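Local coordinates for uncharacterized protein (PDB 3OMD) that is of unknown function but belongs to the DUF5069 family and folds into a single, largely helical chain without strands, at residues 18-21 against 26-29; 105-110 against 114-119; 118-123 against 128-133. One frame throughout, in Å; residues are numbered along the deposited sequence. Where two conformers were deposited one is given.

Contact 1: residues 18-21 against 26-29; sequences DRLG and LKRV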
loop_
_atom_site.group_PDB
_atom_site.type_symbol
_atom_site.label_atom_id
_atom_site.label_comp_id
_atom_site.label_asym_id
_atom_site.label_seq_id
_atom_site.Cartn_x
_atom_site.Cartn_y
_atom_site.Cartn_z
ATOM N N ASP A 18 -1.202 5.607 6.370
ATOM C CA ASP A 18 -0.058 6.174 7.105
ATOM C C ASP A 18 0.748 6.929 6.024
ATOM O O ASP A 18 1.550 6.332 5.291
ATOM C CB ASP A 18 0.744 5.037 7.731
ATOM C CG ASP A 18 1.936 5.535 8.553
ATOM O OD1 ASP A 18 2.194 6.771 8.596
ATOM O OD2 ASP A 18 2.602 4.654 9.121
ATOM N N ARG A 19 0.515 8.246 5.917
ATOM C CA ARG A 19 0.955 8.975 4.705
ATOM C C ARG A 19 2.435 9.377 4.746
ATOM O O ARG A 19 3.019 9.600 5.831
ATOM C CB ARG A 19 0.088 10.215 4.494
ATOM C CG ARG A 19 -1.378 9.854 4.200
ATOM C CD ARG A 19 -2.253 11.106 4.067
ATOM N NE ARG A 19 -3.615 10.719 3.689
ATOM C CZ ARG A 19 -4.617 11.580 3.633
ATOM N NH1 ARG A 19 -4.414 12.873 3.936
ATOM N NH2 ARG A 19 -5.824 11.175 3.258
ATOM N N LEU A 20 3.024 9.495 3.552
ATOM C CA LEU A 20 4.403 9.965 3.405
ATOM C C LEU A 20 4.336 10.939 2.243
ATOM O O LEU A 20 3.830 10.609 1.199
ATOM C CB LEU A 20 5.334 8.794 3.067
ATOM C CG LEU A 20 6.809 9.168 2.779
ATOM C CD1 LEU A 20 7.462 9.923 3.915
ATOM C CD2 LEU A 20 7.594 7.881 2.442
ATOM N N GLY A 21 4.860 12.152 2.433
ATOM C CA GLY A 21 4.758 13.160 1.366
ATOM C C GLY A 21 3.298 13.476 1.019
ATOM O O GLY A 21 2.993 13.863 -0.107
ATOM N N LEU A 26 2.152 4.811 -0.178
ATOM C CA LEU A 26 3.621 4.873 -0.423
ATOM C C LEU A 26 4.418 4.132 0.675
ATOM O O LEU A 26 5.308 3.313 0.359
ATOM C CB LEU A 26 4.059 6.335 -0.573
ATOM C CG LEU A 26 5.578 6.514 -0.726
ATOM C CD1 LEU A 26 6.163 5.697 -1.887
ATOM C CD2 LEU A 26 5.873 8.042 -0.890
ATOM N N LYS A 27 4.123 4.387 1.961
ATOM C CA LYS A 27 4.871 3.641 3.014
ATOM C C LYS A 27 4.655 2.131 2.852
ATOM O O LYS A 27 5.594 1.351 3.009
ATOM C CB LYS A 27 4.408 4.075 4.405
ATOM C CG LYS A 27 4.945 5.467 4.807
ATOM C CD LYS A 27 4.610 5.729 6.266
ATOM C CE LYS A 27 5.159 7.083 6.701
ATOM N NZ LYS A 27 4.908 7.320 8.175
ATOM N N ARG A 28 3.392 1.737 2.610
ATOM C CA ARG A 28 3.041 0.332 2.521
ATOM C C ARG A 28 3.808 -0.348 1.374
ATOM O O ARG A 28 4.338 -1.460 1.527
ATOM C CB ARG A 28 1.527 0.219 2.283
ATOM C CG ARG A 28 1.018 -1.242 2.245
ATOM C CD ARG A 28 -0.483 -1.219 2.262
ATOM N NE ARG A 28 -1.037 -2.569 2.404
ATOM C CZ ARG A 28 -1.193 -3.194 3.569
ATOM N NH1 ARG A 28 -0.894 -2.584 4.714
ATOM N NH2 ARG A 28 -1.700 -4.433 3.583
ATOM N N VAL A 29 3.848 0.308 0.217
ATOM C CA VAL A 29 4.547 -0.293 -0.913
ATOM C C VAL A 29 6.061 -0.209 -0.798
ATOM O O VAL A 29 6.743 -1.063 -1.369
ATOM C CB VAL A 29 3.988 0.249 -2.264
ATOM C CG1 VAL A 29 4.489 1.670 -2.584
ATOM C CG2 VAL A 29 4.330 -0.700 -3.391
HETATM O O HOH W 1 1.966 6.152 2.676
#
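Asp18 and Lys27 form a salt bridge, Lys27 NZ donating to Asp18 OD1 at 2.8 Å. The ammonium does not lie in the carboxylate plane but meets the oxygen from above it, 41° out. Lys27 reaches this point because its CG stands anti to the carbonyl carbon (chi1 -75°) and the rest of the chain is fully extended, running from the first turn of helix 26-38 back along the incoming loop. A water makes a second polar link: it donates to Asp18 O at 2.7 Å and accepts from Lys27 N at 2.9 Å, so an amide of the first helical turn is tied to the loop backbone. The methylenes of Lys27 lie along that backbone, CD at 3.3 Å from Asp18 O and CE at 3.4 Å from Arg19 O, while CG rests on Leu20 CB. Further inward, Leu20 CD2 meets Leu26 CD2 at 3.8 Å, and both leucines also pack on Leu79 of helix 75-85. With an alanine here instead of Lys27, the Asp18 carboxylate would probably lose this charge partner, and the loop carbonyls and Leu20 CB their aliphatic cover. The contact thus grades from an ion pair at the partly exposed outer end to buried leucines, one lysine serving both as charge and as apolar cover where the loop turns into the helix.

Contact 2: residues 105-110 against 114-119; sequences RSPDSP and DYFRSV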
loop_
_atom_site.group_PDB
_atom_site.type_symbol
_atom_site.label_atom_id
_atom_site.label_comp_id
_atom_site.label_asym_id
_atom_site.label_seq_id
_atom_site.Cartn_x
_atom_site.Cartn_y
_atom_site.Cartn_z
ATOM N N ARG A 105 -12.136 3.093 -2.458
ATOM C CA ARG A 105 -12.240 1.800 -3.179
ATOM C C ARG A 105 -13.018 0.777 -2.377
ATOM O O ARG A 105 -12.672 0.473 -1.239
ATOM C CB ARG A 105 -10.853 1.257 -3.540
ATOM C CG ARG A 105 -10.203 2.039 -4.655
ATOM C CD ARG A 105 -8.745 1.599 -4.950
ATOM N NE ARG A 105 -8.145 2.419 -6.037
ATOM C CZ ARG A 105 -8.244 2.136 -7.331
ATOM N NH1 ARG A 105 -8.902 1.045 -7.717
ATOM N NH2 ARG A 105 -7.691 2.938 -8.245
ATOM N N SER A 106 -14.055 0.233 -3.006
ATOM C CA SER A 106 -14.946 -0.722 -2.367
ATOM C C SER A 106 -15.140 -1.887 -3.331
ATOM O O SER A 106 -14.764 -1.779 -4.496
ATOM C CB SER A 106 -16.257 -0.036 -1.994
ATOM O OG SER A 106 -16.011 1.088 -1.160
ATOM N N PRO A 107 -15.690 -3.011 -2.843
ATOM C CA PRO A 107 -15.829 -4.175 -3.743
ATOM C C PRO A 107 -16.612 -3.793 -4.998
ATOM O O PRO A 107 -17.718 -3.218 -4.928
ATOM C CB PRO A 107 -16.608 -5.201 -2.896
ATOM C CG PRO A 107 -16.541 -4.725 -1.500
ATOM C CD PRO A 107 -15.967 -3.371 -1.438
ATOM N N ASP A 108 -16.043 -4.116 -6.151
ATOM C CA ASP A 108 -16.572 -3.549 -7.402
ATOM C C ASP A 108 -17.623 -4.390 -8.124
ATOM O O ASP A 108 -18.015 -4.051 -9.243
ATOM C CB ASP A 108 -15.457 -3.151 -8.343
ATOM C CG ASP A 108 -14.740 -4.349 -8.933
ATOM O OD1 ASP A 108 -15.205 -5.515 -8.778
ATOM O OD2 ASP A 108 -13.703 -4.126 -9.620
ATOM N N SER A 109 -18.150 -5.403 -7.443
ATOM C CA SER A 109 -19.149 -6.311 -7.996
ATOM C C SER A 109 -19.802 -7.008 -6.841
ATOM O O SER A 109 -19.197 -7.115 -5.761
ATOM C CB SER A 109 -18.507 -7.342 -8.932
ATOM O OG SER A 109 -17.698 -8.245 -8.180
ATOM N N PRO A 110 -20.994 -7.573 -7.063
ATOM C CA PRO A 110 -21.592 -8.318 -5.972
ATOM C C PRO A 110 -20.757 -9.542 -5.564
ATOM O O PRO A 110 -20.717 -9.852 -4.378
ATOM C CB PRO A 110 -22.961 -8.719 -6.551
ATOM C CG PRO A 110 -23.272 -7.522 -7.444
ATOM C CD PRO A 110 -21.956 -7.365 -8.172
ATOM N N ASP A 114 -19.543 -10.074 -1.710
ATOM C CA ASP A 114 -19.669 -11.301 -0.889
ATOM C C ASP A 114 -18.333 -11.680 -0.249
ATOM O O ASP A 114 -18.271 -12.003 0.947
ATOM C CB ASP A 114 -20.218 -12.463 -1.721
ATOM C CG ASP A 114 -21.657 -12.263 -2.140
ATOM O OD1 ASP A 114 -22.372 -11.419 -1.544
ATOM O OD2 ASP A 114 -22.061 -12.963 -3.113
ATOM N N TYR A 115 -17.259 -11.619 -1.033
ATOM C CA TYR A 115 -15.928 -11.948 -0.524
ATOM C C TYR A 115 -15.522 -10.976 0.597
ATOM O O TYR A 115 -15.082 -11.407 1.687
ATOM C CB TYR A 115 -14.921 -11.946 -1.692
ATOM C CG TYR A 115 -13.492 -12.031 -1.260
ATOM C CD1 TYR A 115 -13.071 -12.993 -0.343
ATOM C CD2 TYR A 115 -12.541 -11.134 -1.780
ATOM C CE1 TYR A 115 -11.724 -13.076 0.051
ATOM C CE2 TYR A 115 -11.205 -11.231 -1.405
ATOM C CZ TYR A 115 -10.811 -12.185 -0.479
ATOM O OH TYR A 115 -9.484 -12.253 -0.095
ATOM N N PHE A 116 -15.659 -9.669 0.318
ATOM C CA PHE A 116 -15.292 -8.640 1.318
ATOM C C PHE A 116 -16.003 -8.916 2.642
ATOM O O PHE A 116 -15.384 -8.923 3.724
ATOM C CB PHE A 116 -15.729 -7.267 0.774
ATOM C CG PHE A 116 -15.423 -6.106 1.686
ATOM C CD1 PHE A 116 -14.293 -5.314 1.450
ATOM C CD2 PHE A 116 -16.228 -5.821 2.766
ATOM C CE1 PHE A 116 -13.997 -4.214 2.299
ATOM C CE2 PHE A 116 -15.945 -4.733 3.613
ATOM C CZ PHE A 116 -14.808 -3.941 3.381
ATOM N N ARG A 117 -17.296 -9.182 2.560
ATOM C CA ARG A 117 -18.046 -9.385 3.807
ATOM C C ARG A 117 -17.655 -10.680 4.533
ATOM O O ARG A 117 -17.656 -10.713 5.760
ATOM C CB ARG A 117 -19.545 -9.310 3.553
ATOM C CG ARG A 117 -19.930 -7.859 3.157
ATOM C CD ARG A 117 -21.426 -7.770 2.941
ATOM N NE ARG A 117 -21.785 -8.552 1.772
ATOM C CZ ARG A 117 -23.036 -8.823 1.400
ATOM N NH1 ARG A 117 -24.067 -8.367 2.115
ATOM N NH2 ARG A 117 -23.253 -9.541 0.301
ATOM N N SER A 118 -17.291 -11.711 3.779
ATOM C CA SER A 118 -16.817 -12.957 4.383
ATOM C C SER A 118 -15.500 -12.741 5.141
ATOM O O SER A 118 -15.295 -13.304 6.226
ATOM C CB SER A 118 -16.642 -14.006 3.309
ATOM O OG SER A 118 -16.284 -15.224 3.904
ATOM N N VAL A 119 -14.598 -11.946 4.563
ATOM C CA VAL A 119 -13.333 -11.625 5.250
ATOM C C VAL A 119 -13.629 -10.818 6.500
ATOM O O VAL A 119 -13.152 -11.142 7.593
ATOM C CB VAL A 119 -12.383 -10.823 4.333
ATOM C CG1 VAL A 119 -11.126 -10.408 5.119
ATOM C CG2 VAL A 119 -11.981 -11.701 3.155
#
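Asp114 opens the helical side of the contact through its backbone: Asp114 N donates to Pro110 O at 2.9 Å, with an N-H...O angle of 160°, an i to i+4 bond of the first turn of helix 110-123. Its side chain folds back over the same carbonyl, Asp114 CG lying 3.4 Å from Pro110 O, and the charge of the carboxylate is met by Arg117. Phe116 carries the apolar part. Its CG is anti to the backbone N (chi1 180°), which sends the ring off the helix toward the preceding loop, and there Pro107 CG comes obliquely against the base of the Phe116 side chain: Pro107 CG is 3.5 Å from Phe116 CB and 3.6 Å from Phe116 CG, while Pro107 CD lies 3.9 Å from Phe116 CD1. Trp133 of helix 133-140 meets the Phe116 ring edge-to-face and also touches Pro107, so Pro107, Phe116 and Trp133 form a small apolar cluster. One turn on from Asp114, Arg117 brings NH2 to Asp114 OD1 at 2.8 Å in a salt bridge; the oxygen lies in the guanidinium plane, although the hydrogen bond is bent and weak at 130°. Arg117 also makes a cation-pi contact with Trp113. The arrangement is that of a capped helix N-terminus: Ser109 is the N-cap, its OG accepting from Lys112 N, Pro110 fills the first helical position, and the loop leading in is folded back so that Pro107 packs on the helix it precedes.

Contact 3: residues 118-123 against 128-133; sequences SVRDSL and TDITTW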
loop_
_atom_site.group_PDB
_atom_site.type_symbol
_atom_site.label_atom_id
_atom_site.label_comp_id
_atom_site.label_asym_id
_atom_site.label_seq_id
_atom_site.Cartn_x
_atom_site.Cartn_y
_atom_site.Cartn_z
ATOM N N SER A 118 -17.291 -11.711 3.779
ATOM C CA SER A 118 -16.817 -12.957 4.383
ATOM C C SER A 118 -15.500 -12.741 5.141
ATOM O O SER A 118 -15.295 -13.304 6.226
ATOM C CB SER A 118 -16.642 -14.006 3.309
ATOM O OG SER A 118 -16.284 -15.224 3.904
ATOM N N VAL A 119 -14.598 -11.946 4.563
ATOM C CA VAL A 119 -13.333 -11.625 5.250
ATOM C C VAL A 119 -13.629 -10.818 6.500
ATOM O O VAL A 119 -13.152 -11.142 7.593
ATOM C CB VAL A 119 -12.383 -10.823 4.333
ATOM C CG1 VAL A 119 -11.126 -10.408 5.119
ATOM C CG2 VAL A 119 -11.981 -11.701 3.155
ATOM N N ARG A 120 -14.420 -9.767 6.330
ATOM C CA ARG A 120 -14.676 -8.877 7.449
ATOM C C ARG A 120 -15.384 -9.609 8.579
ATOM O O ARG A 120 -15.093 -9.393 9.759
ATOM C CB ARG A 120 -15.535 -7.732 7.014
ATOM C CG ARG A 120 -15.577 -6.615 8.062
ATOM C CD ARG A 120 -16.774 -5.749 7.845
ATOM N NE ARG A 120 -18.037 -6.494 7.744
ATOM C CZ ARG A 120 -19.051 -6.045 7.008
ATOM N NH1 ARG A 120 -18.935 -4.894 6.352
ATOM N NH2 ARG A 120 -20.157 -6.744 6.882
ATOM N N ASP A 121 -16.336 -10.454 8.227
ATOM C CA ASP A 121 -17.074 -11.164 9.281
ATOM C C ASP A 121 -16.149 -12.135 10.055
ATOM O O ASP A 121 -16.361 -12.385 11.263
ATOM C CB ASP A 121 -18.305 -11.852 8.690
ATOM C CG ASP A 121 -19.425 -10.852 8.270
ATOM O OD1 ASP A 121 -19.366 -9.609 8.535
ATOM O OD2 ASP A 121 -20.374 -11.332 7.608
ATOM N N SER A 122 -15.134 -12.683 9.383
ATOM C CA SER A 122 -14.155 -13.560 10.060
ATOM C C SER A 122 -13.251 -12.799 11.017
ATOM O O SER A 122 -12.752 -13.365 11.993
ATOM C CB SER A 122 -13.309 -14.375 9.065
ATOM O OG SER A 122 -12.294 -13.574 8.415
ATOM N N LEU A 123 -13.055 -11.514 10.769
ATOM C CA LEU A 123 -12.154 -10.702 11.594
ATOM C C LEU A 123 -12.897 -9.980 12.688
ATOM O O LEU A 123 -12.414 -9.917 13.824
ATOM C CB LEU A 123 -11.421 -9.664 10.722
ATOM C CG LEU A 123 -10.406 -10.162 9.688
ATOM C CD1 LEU A 123 -10.084 -9.040 8.715
ATOM C CD2 LEU A 123 -9.143 -10.670 10.327
ATOM N N THR A 128 -20.041 -3.516 10.654
ATOM C CA THR A 128 -20.737 -3.355 9.369
ATOM C C THR A 128 -20.465 -1.957 8.793
ATOM O O THR A 128 -20.798 -1.657 7.641
ATOM C CB THR A 128 -22.257 -3.561 9.521
ATOM O OG1 THR A 128 -22.733 -2.719 10.575
ATOM C CG2 THR A 128 -22.575 -5.020 9.835
ATOM N N ASP A 129 -19.820 -1.123 9.590
ATOM C CA ASP A 129 -19.394 0.209 9.151
ATOM C C ASP A 129 -18.136 0.171 8.294
ATOM O O ASP A 129 -17.773 1.181 7.680
ATOM C CB ASP A 129 -19.156 1.098 10.366
ATOM C CG ASP A 129 -18.078 0.553 11.291
ATOM O OD1 ASP A 129 -18.232 -0.570 11.818
ATOM O OD2 ASP A 129 -17.069 1.251 11.489
ATOM N N ILE A 130 -17.439 -0.963 8.295
ATOM C CA ILE A 130 -16.202 -1.095 7.501
ATOM C C ILE A 130 -16.581 -1.616 6.129
ATOM O O ILE A 130 -17.019 -2.761 6.017
ATOM C CB ILE A 130 -15.150 -2.015 8.217
ATOM C CG1 ILE A 130 -14.716 -1.322 9.517
ATOM C CG2 ILE A 130 -13.948 -2.310 7.285
ATOM C CD1 ILE A 130 -13.689 -2.092 10.313
ATOM N N THR A 131 -16.412 -0.769 5.090
ATOM C CA THR A 131 -16.892 -1.093 3.741
ATOM C C THR A 131 -15.889 -0.863 2.633
ATOM O O THR A 131 -16.144 -1.203 1.471
ATOM C CB THR A 131 -18.158 -0.287 3.386
ATOM O OG1 THR A 131 -17.860 1.119 3.347
ATOM C CG2 THR A 131 -19.332 -0.581 4.382
ATOM N N THR A 132 -14.737 -0.308 2.985
ATOM C CA THR A 132 -13.705 -0.036 1.981
ATOM C C THR A 132 -12.517 -0.967 2.178
ATOM O O THR A 132 -12.237 -1.405 3.303
ATOM C CB THR A 132 -13.204 1.398 2.116
ATOM O OG1 THR A 132 -12.723 1.624 3.466
ATOM C CG2 THR A 132 -14.314 2.382 1.772
ATOM N N TRP A 133 -11.828 -1.282 1.092
ATOM C CA TRP A 133 -10.712 -2.213 1.147
ATOM C C TRP A 133 -9.625 -1.730 2.075
ATOM O O TRP A 133 -9.047 -2.557 2.808
ATOM C CB TRP A 133 -10.117 -2.435 -0.248
ATOM C CG TRP A 133 -11.027 -3.256 -1.176
ATOM C CD1 TRP A 133 -11.625 -2.844 -2.344
ATOM C CD2 TRP A 133 -11.366 -4.641 -1.016
ATOM N NE1 TRP A 133 -12.339 -3.887 -2.908
ATOM C CE2 TRP A 133 -12.204 -5.000 -2.114
ATOM C CE3 TRP A 133 -11.049 -5.612 -0.052
ATOM C CZ2 TRP A 133 -12.735 -6.288 -2.265
ATOM C CZ3 TRP A 133 -11.559 -6.915 -0.214
ATOM C CH2 TRP A 133 -12.414 -7.230 -1.306
#
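Arg120 makes the polar link to the segment 128-133, NH1 donating to Ile130 O at 2.9 Å. The bond is fairly straight, with an N-H...O angle of 151°, and the oxygen lies essentially in the guanidinium plane. NH1 approaches the Ile130 carbonyl oxygen from beyond its end, tilted 22° from the carbonyl plane. The side chain leaves the helix with CG anti to the backbone N, continues extended through CD, and then bends at chi3 (52°), which turns the guanidinium so that NH1 reaches the loop carbonyl while NE and NH2 lie beside Asp121.

There the charge interaction is found. Asp121 OD1 lies at the edge of the guanidinium, in its plane, and receives weak hydrogen bonds from both Arg120 NE at 3.5 Å and Arg120 NH2 at 3.4 Å, as part of a salt bridge between neighbours in sequence. The flat group therefore has in-plane acceptors from two sources, a loop carbonyl and a helix carboxylate; the Ile130 bond, with the two weak ones to Asp121, probably limits its rotation.

Across the two segments, the packing also centres on Arg120. Thr128 CA lies over one face of the guanidinium, toward its rim, 3.8 Å from NH1, and Thr128 CG2 comes within 4.2 Å of NH2. Nearer the helix, Arg120 CD reaches Ile130 CB at 4.1 Å. Leu136 of helix 133-140 touches the same arginine and Val119.

Within the helix, Ser122 OG donates to Val119 O at 2.7 Å, giving that hydroxyl a backbone partner near the C-terminal end.

One long side chain thus supplies the sole hydrogen bond between the segments: it satisfies the carbonyl of the buried Ile130, Asp121 probably offsets its positive charge, and the loop 128-133 is tied to the helix it follows.

Overall arrangement
Contacts 2 and 3 are neighbours on helix 110-123, their centres about 8 Å apart, and they share Ser118 and Val119. The loop before the helix packs on its N-terminal half and the loop after it on its C-terminal half, and the two loops meet: Arg105 O lies 3.0 Å from Trp133 N, a probable hydrogen bond, and the Phe116 ring reaches across, its CE2 3.3 Å from Ile130 O. Contact 1 lies apart, its centre about 24 Å from that of contact 2 and 23 Å from that of contact 3, with nearest atoms about 11 Å and 8 Å away. It sits closer to the chain's centre, about 7 Å against 18 Å. No active site is known to relate them to.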